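D-alanyl transferase DltD (Enterococcus faecalis, PDB 6O93) probably takes part in transferring D-alanine to lipoteichoic acid at the membrane of a Gram-positive bacterium, as a DltD family member of the SGNH-hydrolase clan. Local coordinates at residues 218-221 against 222-226; 360-363 against 364-368; 208-211 against 212-215; 84-87 against 88-92. One frame throughout, in Å; residues are numbered along the deposited sequence.

In the fold
Along the chain the order is contact 4, contact 3, contact 1, contact 2. Contacts 2 and 4, with centres about 23 Å apart, lie on helices 352-367 and 80-90. Both helices pack on strand 40-44 of the five-stranded parallel sheet, using the neighbouring residues Phe43 and Phe44, which is consistent with opposite sheet faces and with the layered alpha/beta fold of SGNH hydrolases. Contacts 1 and 3, about 13 Å apart between centres, lie at the two ends of the surface connection from helix 204-211 to helix 220-233, joined where Leu223 meets Leu214. Contact 1 also reaches contact 2 through a cation-pi interaction of Arg360 with Phe220, tying this outer region to the sheet-packed helix.

Contact 1: residues 218-221 against 222-226; sequences YNFN and ELDQL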
loop_
_atom_site.group_PDB
_atom_site.type_symbol
_atom_site.label_atom_id
_atom_site.label_comp_id
_atom_site.label_asym_id
_atom_site.label_seq_id
_atom_site.Cartn_x
_atom_site.Cartn_y
_atom_site.Cartn_z
ATOM N N TYR A 218 7.788 -26.640 -1.444
ATOM C CA TYR A 218 6.671 -25.907 -0.868
ATOM C C TYR A 218 5.539 -26.859 -0.498
ATOM O O TYR A 218 5.115 -27.683 -1.313
ATOM C CB TYR A 218 6.169 -24.852 -1.857
ATOM C CG TYR A 218 4.921 -24.113 -1.416
ATOM C CD1 TYR A 218 3.655 -24.645 -1.640
ATOM C CD2 TYR A 218 5.009 -22.874 -0.797
ATOM C CE1 TYR A 218 2.515 -23.968 -1.244
ATOM C CE2 TYR A 218 3.876 -22.189 -0.398
ATOM C CZ TYR A 218 2.632 -22.740 -0.625
ATOM O OH TYR A 218 1.504 -22.058 -0.230
ATOM N N ASN A 219 5.057 -26.741 0.736
ATOM C CA ASN A 219 3.835 -27.411 1.166
ATOM C C ASN A 219 3.163 -26.508 2.186
ATOM O O ASN A 219 3.752 -26.211 3.230
ATOM C CB ASN A 219 4.121 -28.786 1.766
ATOM C CG ASN A 219 2.861 -29.487 2.240
ATOM O OD1 ASN A 219 2.399 -29.264 3.360
ATOM N ND2 ASN A 219 2.299 -30.337 1.390
ATOM N N PHE A 220 1.940 -26.068 1.882
ATOM C CA PHE A 220 1.271 -25.089 2.733
ATOM C C PHE A 220 1.107 -25.611 4.157
ATOM O O PHE A 220 1.526 -24.959 5.121
ATOM C CB PHE A 220 -0.088 -24.721 2.137
ATOM C CG PHE A 220 -0.819 -23.669 2.914
ATOM C CD1 PHE A 220 -0.602 -22.324 2.657
ATOM C CD2 PHE A 220 -1.718 -24.020 3.908
ATOM C CE1 PHE A 220 -1.272 -21.350 3.377
ATOM C CE2 PHE A 220 -2.390 -23.047 4.631
ATOM C CZ PHE A 220 -2.164 -21.713 4.363
ATOM N N ASN A 221 0.494 -26.787 4.311
ATOM C CA ASN A 221 0.217 -27.305 5.648
ATOM C C ASN A 221 1.496 -27.447 6.464
ATOM O O ASN A 221 1.519 -27.120 7.657
ATOM C CB ASN A 221 -0.516 -28.642 5.549
ATOM C CG ASN A 221 -1.931 -28.492 5.021
ATOM O OD1 ASN A 221 -2.529 -27.418 5.120
ATOM N ND2 ASN A 221 -2.474 -29.565 4.461
ATOM N N GLU A 222 2.573 -27.929 5.840
ATOM C CA GLU A 222 3.857 -27.992 6.529
ATOM C C GLU A 222 4.304 -26.600 6.961
ATOM O O GLU A 222 4.732 -26.396 8.103
ATOM C CB GLU A 222 4.906 -28.638 5.622
ATOM C CG GLU A 222 6.273 -28.826 6.273
ATOM C CD GLU A 222 7.318 -29.347 5.299
ATOM O OE1 GLU A 222 7.034 -29.393 4.083
ATOM O OE2 GLU A 222 8.425 -29.709 5.749
ATOM N N LEU A 223 4.202 -25.625 6.055
ATOM C CA LEU A 223 4.614 -24.262 6.375
ATOM C C LEU A 223 3.725 -23.650 7.451
ATOM O O LEU A 223 4.215 -22.939 8.337
ATOM C CB LEU A 223 4.593 -23.404 5.110
ATOM C CG LEU A 223 5.603 -23.802 4.031
ATOM C CD1 LEU A 223 5.244 -23.171 2.694
ATOM C CD2 LEU A 223 7.014 -23.408 4.442
ATOM N N ASP A 224 2.416 -23.907 7.389
ATOM C CA ASP A 224 1.503 -23.347 8.382
ATOM C C ASP A 224 1.869 -23.820 9.782
ATOM O O ASP A 224 1.906 -23.022 10.727
ATOM C CB ASP A 224 0.062 -23.732 8.043
ATOM C CG ASP A 224 -0.959 -22.759 8.617
ATOM O OD1 ASP A 224 -0.597 -21.596 8.889
ATOM O OD2 ASP A 224 -2.128 -23.160 8.797
ATOM N N GLN A 225 2.150 -25.118 9.933
ATOM C CA GLN A 225 2.573 -25.644 11.226
ATOM C C GLN A 225 3.926 -25.078 11.637
ATOM O O GLN A 225 4.135 -24.737 12.807
ATOM C CB GLN A 225 2.627 -27.171 11.175
ATOM C CG GLN A 225 1.269 -27.835 10.999
ATOM C CD GLN A 225 1.373 -29.337 10.804
ATOM O OE1 GLN A 225 2.389 -29.845 10.327
ATOM N NE2 GLN A 225 0.319 -30.057 11.177
ATOM N N LEU A 226 4.862 -24.973 10.690
ATOM C CA LEU A 226 6.176 -24.423 11.006
ATOM C C LEU A 226 6.070 -22.966 11.440
ATOM O O LEU A 226 6.804 -22.519 12.330
ATOM C CB LEU A 226 7.103 -24.558 9.798
ATOM C CG LEU A 226 8.533 -24.042 9.978
ATOM C CD1 LEU A 226 9.281 -24.880 11.003
ATOM C CD2 LEU A 226 9.270 -24.035 8.648
#
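The rings of Tyr218 and Phe220 meet Leu223 and Asp224 of the next turn. Leu223 CD1 approaches the Tyr218 ring obliquely, 3.5 Å from CD2. The Phe220 ring has Tyr218 OH and Asn221 OD1 at its edge, in its plane, while the Asp224 carboxylate comes alongside at a slant, with OD2 4.2 Å from CE2; Arg360 of helix 352-367 makes a cation-pi contact with this ring. Asn219 is the N-cap of helix 220-233. Its CG stands anti to the backbone N (chi1 179°), which carries OD1 forward to accept from Glu222 N at 2.8 Å, the donor lying in the amide plane. Asparagine suits this place because its short side chain can satisfy an amide that has no helical carbonyl before it. The backbone O of the same residue takes Leu223 N at 2.9 Å and so begins the regular i to i+4 bonding, which Phe220 O continues with Asp224 N at 2.7 Å. The extended Glu222 and the Asn219 side chain cross at about a right angle, with OE1 3.8 Å from Asn219 CB. An acidic residue in the first turn probably also interacts favourably with the helix dipole. Leu223, buried, packs on Leu356 of helix 352-367 and on Pro215 in the preceding loop, whereas Asp224 turns its carboxylate to a salt bridge with Arg353, fastening helix 220-233 to helix 352-367.

Contact 2: residues 360-363 against 364-368; sequences RQVD and EFMKQ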
loop_
_atom_site.group_PDB
_atom_site.type_symbol
_atom_site.label_atom_id
_atom_site.label_comp_id
_atom_site.label_asym_id
_atom_site.label_seq_id
_atom_site.Cartn_x
_atom_site.Cartn_y
_atom_site.Cartn_z
ATOM N N ARG A 360 -0.340 -17.472 -0.364
ATOM C CA ARG A 360 -1.071 -18.470 -1.138
ATOM C C ARG A 360 -2.073 -17.805 -2.073
ATOM O O ARG A 360 -2.189 -18.186 -3.244
ATOM C CB ARG A 360 -1.778 -19.455 -0.208
ATOM C CG ARG A 360 -2.706 -20.415 -0.940
ATOM C CD ARG A 360 -3.096 -21.608 -0.083
ATOM N NE ARG A 360 -3.867 -21.227 1.096
ATOM C CZ ARG A 360 -4.433 -22.094 1.930
ATOM N NH1 ARG A 360 -4.319 -23.398 1.715
ATOM N NH2 ARG A 360 -5.115 -21.661 2.981
ATOM N N GLN A 361 -2.799 -16.803 -1.578
ATOM C CA GLN A 361 -3.757 -16.104 -2.424
ATOM C C GLN A 361 -3.053 -15.339 -3.538
ATOM O O GLN A 361 -3.537 -15.307 -4.675
ATOM C CB GLN A 361 -4.615 -15.166 -1.577
ATOM C CG GLN A 361 -5.431 -15.887 -0.516
ATOM C CD GLN A 361 -6.300 -16.980 -1.104
ATOM O OE1 GLN A 361 -6.947 -16.787 -2.133
ATOM N NE2 GLN A 361 -6.303 -18.145 -0.463
ATOM N N VAL A 362 -1.909 -14.720 -3.236
ATOM C CA VAL A 362 -1.152 -14.023 -4.273
ATOM C C VAL A 362 -0.673 -15.011 -5.330
ATOM O O VAL A 362 -0.820 -14.779 -6.535
ATOM C CB VAL A 362 0.027 -13.248 -3.657
ATOM C CG1 VAL A 362 0.961 -12.754 -4.752
ATOM C CG2 VAL A 362 -0.474 -12.081 -2.826
ATOM N N ASP A 363 -0.089 -16.128 -4.892
ATOM C CA ASP A 363 0.441 -17.105 -5.838
ATOM C C ASP A 363 -0.661 -17.649 -6.741
ATOM O O ASP A 363 -0.498 -17.724 -7.964
ATOM C CB ASP A 363 1.133 -18.242 -5.085
ATOM C CG ASP A 363 2.072 -19.038 -5.969
ATOM O OD1 ASP A 363 3.035 -18.440 -6.492
ATOM O OD2 ASP A 363 1.851 -20.255 -6.142
ATOM N N GLU A 364 -1.794 -18.039 -6.152
ATOM C CA GLU A 364 -2.921 -18.497 -6.956
ATOM C C GLU A 364 -3.381 -17.406 -7.913
ATOM O O GLU A 364 -3.715 -17.681 -9.072
ATOM C CB GLU A 364 -4.073 -18.935 -6.048
ATOM C CG GLU A 364 -3.771 -20.166 -5.199
ATOM C CD GLU A 364 -4.894 -20.495 -4.229
ATOM O OE1 GLU A 364 -5.871 -19.720 -4.164
ATOM O OE2 GLU A 364 -4.801 -21.527 -3.530
ATOM N N PHE A 365 -3.393 -16.156 -7.443
ATOM C CA PHE A 365 -3.795 -15.032 -8.282
ATOM C C PHE A 365 -2.839 -14.847 -9.455
ATOM O O PHE A 365 -3.269 -14.539 -10.574
ATOM C CB PHE A 365 -3.868 -13.771 -7.417
ATOM C CG PHE A 365 -3.873 -12.483 -8.190
ATOM C CD1 PHE A 365 -4.997 -12.080 -8.891
ATOM C CD2 PHE A 365 -2.762 -11.655 -8.180
ATOM C CE1 PHE A 365 -5.002 -10.880 -9.587
ATOM C CE2 PHE A 365 -2.762 -10.456 -8.872
ATOM C CZ PHE A 365 -3.883 -10.070 -9.576
ATOM N N MET A 366 -1.540 -15.047 -9.224
ATOM C CA MET A 366 -0.563 -14.876 -10.294
ATOM C C MET A 366 -0.686 -15.964 -11.352
ATOM O O MET A 366 -0.311 -15.744 -12.509
ATOM C CB MET A 366 0.851 -14.863 -9.714
ATOM C CG MET A 366 1.151 -13.641 -8.861
ATOM S SD MET A 366 0.953 -12.092 -9.766
ATOM C CE MET A 366 2.159 -12.313 -11.070
ATOM N N LYS A 367 -1.203 -17.133 -10.983
ATOM C CA LYS A 367 -1.418 -18.209 -11.938
ATOM C C LYS A 367 -2.758 -18.105 -12.656
ATOM O O LYS A 367 -2.958 -18.799 -13.660
ATOM C CB LYS A 367 -1.320 -19.564 -11.230
ATOM C CG LYS A 367 0.037 -19.822 -10.595
ATOM C CD LYS A 367 0.062 -21.138 -9.836
ATOM C CE LYS A 367 1.421 -21.389 -9.205
ATOM N NZ LYS A 367 1.447 -22.658 -8.427
ATOM N N GLN A 368 -3.673 -17.268 -12.176
ATOM C CA GLN A 368 -4.943 -17.093 -12.864
ATOM C C GLN A 368 -4.688 -16.630 -14.297
ATOM O O GLN A 368 -3.784 -15.818 -14.535
ATOM C CB GLN A 368 -5.823 -16.078 -12.130
ATOM C CG GLN A 368 -6.353 -16.571 -10.786
ATOM C CD GLN A 368 -7.149 -15.513 -10.031
ATOM O OE1 GLN A 368 -7.500 -14.466 -10.579
ATOM N NE2 GLN A 368 -7.433 -15.786 -8.762
HETATM O O HOH W 1 -7.518 -17.841 -4.807
#
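Val362 and Met366, one turn apart near the C-terminal end of helix 352-367, belong to the face that this helix lays on the parallel sheet of the alpha/beta fold. This is the tight side. Val362 CG1 lies 4.2 Å from Met366 CG, and the two side chains reach Phe43 and Val41 of strand 40-44. Phe365 packs against Leu291 of strand 289-294 and keeps Val362 O at its ring edge, near the ring plane, 4.0 Å from CD2. Branched, sulfur-bearing and aromatic side chains suit a helix face that must fill the space over strands. The looser side turns toward solvent, where Glu364 is exposed and lies alongside both Arg360 and Gln361. Its CG stands beside its backbone N (chi1 -66°) and its chain extends back along the helix, bringing OE2 to within 3.5 Å of Arg360 CG. The guanidinium makes its cation-pi contact with Phe220, and NE stays 4.7 Å from Glu364 OE2, so any attraction there is probably long-range. The side-chain oxygen OE1 of Gln361 stands 3.7 Å from Glu364 OE1, with no direct bond between these acceptors. A water lies 2.9 Å from Gln361 OE1 and 2.6 Å from Glu364 OE1, with more acceptors around it than protons to give. Asp363 divides its carboxylate: OD1 bonds to Tyr68 OH, while OD2 makes a salt bridge, weak as a hydrogen bond, to Lys367 NZ at 3.3 Å.

Contact 3: residues 208-211 against 212-215; sequences EKDM and KQLP
Three backbone hydrogen bonds, each spanning three residues, carry the chain from Lys209-Met211 into Lys212-Leu214. Lys212 N donates to Lys209 O at 3.3 Å, Gln213 N to Asp210 O at 2.9 Å, and Leu214 N to Met211 O at 3.1 Å. In all three the donor stands well above the carbonyl plane, close to 60° out of it, as expected where the chain winds more tightly than an alpha helix. The last bond closes a type I beta turn from Met211 to Leu214.

The remaining contacts are van der Waals. The extended methylene chain of Lys212 runs back past Glu208 O, with CG 3.7 Å from that oxygen, and its end leads away. Gln213 CB sits 3.4 Å from Asp210 O; with CG beside its backbone N (chi1 -64°) and the chain extended, Gln213 lies alongside Asp210, the amide and carboxylate planes only 21° apart. Their oxygens OE1 and OD1 are 4.2 Å from each other, adjacent rather than bonded. Leu214 turns back over the turn, its CB 3.7 Å from Met211 O, and then buries its end against Leu60 and Lys63 of helix 57-63.

The division suits the residues: leucine anchors the inward side, while long polar chains occupy the exposed one. No side-chain hydrogen bond or salt bridge joins the two segments, so the backbone bonds probably define the turn.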
loop_
_atom_site.group_PDB
_atom_site.type_symbol
_atom_site.label_atom_id
_atom_site.label_comp_id
_atom_site.label_asym_id
_atom_site.label_seq_id
_atom_site.Cartn_x
_atom_site.Cartn_y
_atom_site.Cartn_z
ATOM N N GLU A 208 17.829 -14.129 2.455
ATOM C CA GLU A 208 18.698 -15.295 2.365
ATOM C C GLU A 208 18.884 -15.964 3.719
ATOM O O GLU A 208 19.143 -17.172 3.778
ATOM C CB GLU A 208 20.044 -14.887 1.766
ATOM C CG GLU A 208 19.936 -14.461 0.305
ATOM C CD GLU A 208 21.213 -13.850 -0.233
ATOM O OE1 GLU A 208 22.242 -13.891 0.474
ATOM O OE2 GLU A 208 21.181 -13.324 -1.366
ATOM N N LYS A 209 18.738 -15.212 4.811
ATOM C CA LYS A 209 18.808 -15.820 6.134
ATOM C C LYS A 209 17.550 -16.630 6.422
ATOM O O LYS A 209 17.627 -17.770 6.897
ATOM C CB LYS A 209 19.013 -14.742 7.202
ATOM C CG LYS A 209 19.112 -15.287 8.621
ATOM C CD LYS A 209 19.303 -14.177 9.644
ATOM C CE LYS A 209 19.437 -14.740 11.053
ATOM N NZ LYS A 209 19.648 -13.675 12.075
ATOM N N ASP A 210 16.379 -16.059 6.130
ATOM C CA ASP A 210 15.124 -16.745 6.420
ATOM C C ASP A 210 14.890 -17.919 5.478
ATOM O O ASP A 210 14.179 -18.863 5.838
ATOM C CB ASP A 210 13.958 -15.759 6.339
ATOM C CG ASP A 210 14.036 -14.677 7.396
ATOM O OD1 ASP A 210 14.931 -14.759 8.265
ATOM O OD2 ASP A 210 13.206 -13.744 7.359
ATOM N N MET A 211 15.470 -17.881 4.274
ATOM C CA MET A 211 15.345 -19.011 3.360
ATOM C C MET A 211 15.864 -20.299 3.986
ATOM O O MET A 211 15.347 -21.383 3.693
ATOM C CB MET A 211 16.094 -18.721 2.058
ATOM C CG MET A 211 15.305 -17.887 1.062
ATOM S SD MET A 211 16.285 -17.360 -0.358
ATOM C CE MET A 211 16.890 -18.927 -0.970
ATOM N N LYS A 212 16.877 -20.200 4.850
ATOM C CA LYS A 212 17.441 -21.374 5.505
ATOM C C LYS A 212 16.474 -22.027 6.484
ATOM O O LYS A 212 16.743 -23.144 6.939
ATOM C CB LYS A 212 18.730 -20.991 6.233
ATOM C CG LYS A 212 19.807 -20.420 5.317
ATOM C CD LYS A 212 21.053 -20.018 6.090
ATOM C CE LYS A 212 22.132 -19.486 5.159
ATOM N NZ LYS A 212 23.317 -18.976 5.903
ATOM N N GLN A 213 15.366 -21.367 6.818
ATOM C CA GLN A 213 14.362 -21.936 7.706
ATOM C C GLN A 213 13.294 -22.730 6.968
ATOM O O GLN A 213 12.534 -23.460 7.611
ATOM C CB GLN A 213 13.681 -20.825 8.517
ATOM C CG GLN A 213 14.599 -20.080 9.468
ATOM C CD GLN A 213 13.889 -18.947 10.189
ATOM O OE1 GLN A 213 13.069 -18.240 9.604
ATOM N NE2 GLN A 213 14.199 -18.774 11.468
ATOM N N LEU A 214 13.221 -22.610 5.648
ATOM C CA LEU A 214 12.135 -23.190 4.877
ATOM C C LEU A 214 12.538 -24.539 4.288
ATOM O O LEU A 214 13.706 -24.753 3.950
ATOM C CB LEU A 214 11.728 -22.247 3.742
ATOM C CG LEU A 214 11.165 -20.893 4.173
ATOM C CD1 LEU A 214 11.195 -19.925 3.006
ATOM C CD2 LEU A 214 9.748 -21.044 4.710
ATOM N N PRO A 215 11.594 -25.466 4.144
ATOM C CA PRO A 215 11.911 -26.741 3.494
ATOM C C PRO A 215 12.231 -26.550 2.018
ATOM O O PRO A 215 11.933 -25.521 1.410
ATOM C CB PRO A 215 10.638 -27.572 3.689
ATOM C CG PRO A 215 9.558 -26.577 3.894
ATOM C CD PRO A 215 10.193 -25.413 4.595
#

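Contact 4: residues 84-87 against 88-92; sequences AMVI and HSMGD
Ser89 and Val86 meet because the serine hydroxyl takes the crowded position between its backbone N and carbonyl carbon (chi1 68°), turning OG back toward the preceding turn. From there OG donates to Val86 O at 2.7 Å, a side-chain bond to the helix's own backbone that suits a small hydroxyl in a buried place. The same OG is also hydrogen-bonded to Lys31 NZ. Met90 places CG anti to its carbonyl carbon and runs out extended beside Val86, the two side chains pointing the same way, with Met90 CE 4.2 Å from Val86 CG1. Flexible, unbranched methionine fits along the branched valine without a polar atom to satisfy. Met85 SD lies 5.4 Å from the centroid of the His88 ring, approaching it obliquely in a Met-aromatic contact. The helix then ends: Ser89 N still bonds Met85 O at 2.9 Å, but Met90 N holds Val86 O only weakly and reaches Ile87 O at 3.0 Å, from well above that carbonyl plane. Gly91 follows with a positive phi (59°), a conformation that favours glycine, and so takes the chain out of the helix. Helix 80-90 is enclosed: His88 ND1 bonds Gln282 and its ring meets Trp130 of helix 124-132 edge-to-face, Ile87 packs on helix 272-285, Met90 on helix 29-36, and Val86 on Phe44 of strand 40-44.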
loop_
_atom_site.group_PDB
_atom_site.type_symbol
_atom_site.label_atom_id
_atom_site.label_comp_id
_atom_site.label_asym_id
_atom_site.label_seq_id
_atom_site.Cartn_x
_atom_site.Cartn_y
_atom_site.Cartn_z
ATOM N N ALA A 84 -2.117 6.393 -5.184
ATOM C CA ALA A 84 -2.745 6.730 -6.458
ATOM C C ALA A 84 -1.766 7.450 -7.377
ATOM O O ALA A 84 -1.754 7.217 -8.592
ATOM C CB ALA A 84 -3.991 7.585 -6.219
ATOM N N MET A 85 -0.926 8.321 -6.816
ATOM C CA MET A 85 0.066 9.018 -7.626
ATOM C C MET A 85 1.233 8.106 -7.985
ATOM O O MET A 85 1.806 8.239 -9.074
ATOM C CB MET A 85 0.566 10.260 -6.885
ATOM C CG MET A 85 1.420 11.191 -7.737
ATOM S SD MET A 85 0.526 11.889 -9.149
ATOM C CE MET A 85 -0.724 12.867 -8.312
ATOM N N VAL A 86 1.593 7.182 -7.094
ATOM C CA VAL A 86 2.597 6.172 -7.422
ATOM C C VAL A 86 2.138 5.351 -8.619
ATOM O O VAL A 86 2.904 5.101 -9.558
ATOM C CB VAL A 86 2.871 5.276 -6.200
ATOM C CG1 VAL A 86 3.742 4.084 -6.587
ATOM C CG2 VAL A 86 3.521 6.079 -5.085
ATOM N N ILE A 87 0.875 4.919 -8.601
ATOM C CA ILE A 87 0.336 4.119 -9.698
ATOM C C ILE A 87 0.316 4.931 -10.985
ATOM O O ILE A 87 0.763 4.467 -12.042
ATOM C CB ILE A 87 -1.069 3.602 -9.340
ATOM C CG1 ILE A 87 -0.992 2.625 -8.167
ATOM C CG2 ILE A 87 -1.716 2.945 -10.552
ATOM C CD1 ILE A 87 -2.324 2.371 -7.490
ATOM N N HIS A 88 -0.210 6.156 -10.918
ATOM C CA HIS A 88 -0.287 6.991 -12.112
ATOM C C HIS A 88 1.092 7.217 -12.719
ATOM O O HIS A 88 1.246 7.218 -13.946
ATOM C CB HIS A 88 -0.947 8.329 -11.777
ATOM C CG HIS A 88 -1.066 9.248 -12.953
ATOM N ND1 HIS A 88 -2.167 9.254 -13.785
ATOM C CD2 HIS A 88 -0.218 10.179 -13.447
ATOM C CE1 HIS A 88 -1.994 10.155 -14.735
ATOM N NE2 HIS A 88 -0.819 10.730 -14.553
ATOM N N SER A 89 2.110 7.405 -11.877
ATOM C CA SER A 89 3.448 7.698 -12.375
ATOM C C SER A 89 4.075 6.513 -13.093
ATOM O O SER A 89 5.044 6.699 -13.834
ATOM C CB SER A 89 4.355 8.140 -11.224
ATOM O OG SER A 89 4.613 7.068 -10.338
ATOM N N MET A 90 3.550 5.302 -12.891
ATOM C CA MET A 90 4.081 4.146 -13.605
ATOM C C MET A 90 3.687 4.167 -15.075
ATOM O O MET A 90 4.390 3.588 -15.911
ATOM C CB MET A 90 3.600 2.855 -12.945
ATOM C CG MET A 90 4.204 2.614 -11.579
ATOM S SD MET A 90 3.597 1.111 -10.799
ATOM C CE MET A 90 4.618 1.075 -9.329
ATOM N N GLY A 91 2.580 4.824 -15.410
ATOM C CA GLY A 91 2.170 4.915 -16.799
ATOM C C GLY A 91 1.959 3.544 -17.409
ATOM O O GLY A 91 1.388 2.639 -16.790
ATOM N N ASP A 92 2.436 3.381 -18.643
ATOM C CA ASP A 92 2.274 2.116 -19.349
ATOM C C ASP A 92 3.099 0.989 -18.741
ATOM O O ASP A 92 2.917 -0.164 -19.139
ATOM C CB ASP A 92 2.645 2.294 -20.821
ATOM C CG ASP A 92 1.683 3.207 -21.557
ATOM O OD1 ASP A 92 0.480 3.201 -21.221
ATOM O OD2 ASP A 92 2.129 3.932 -22.472
#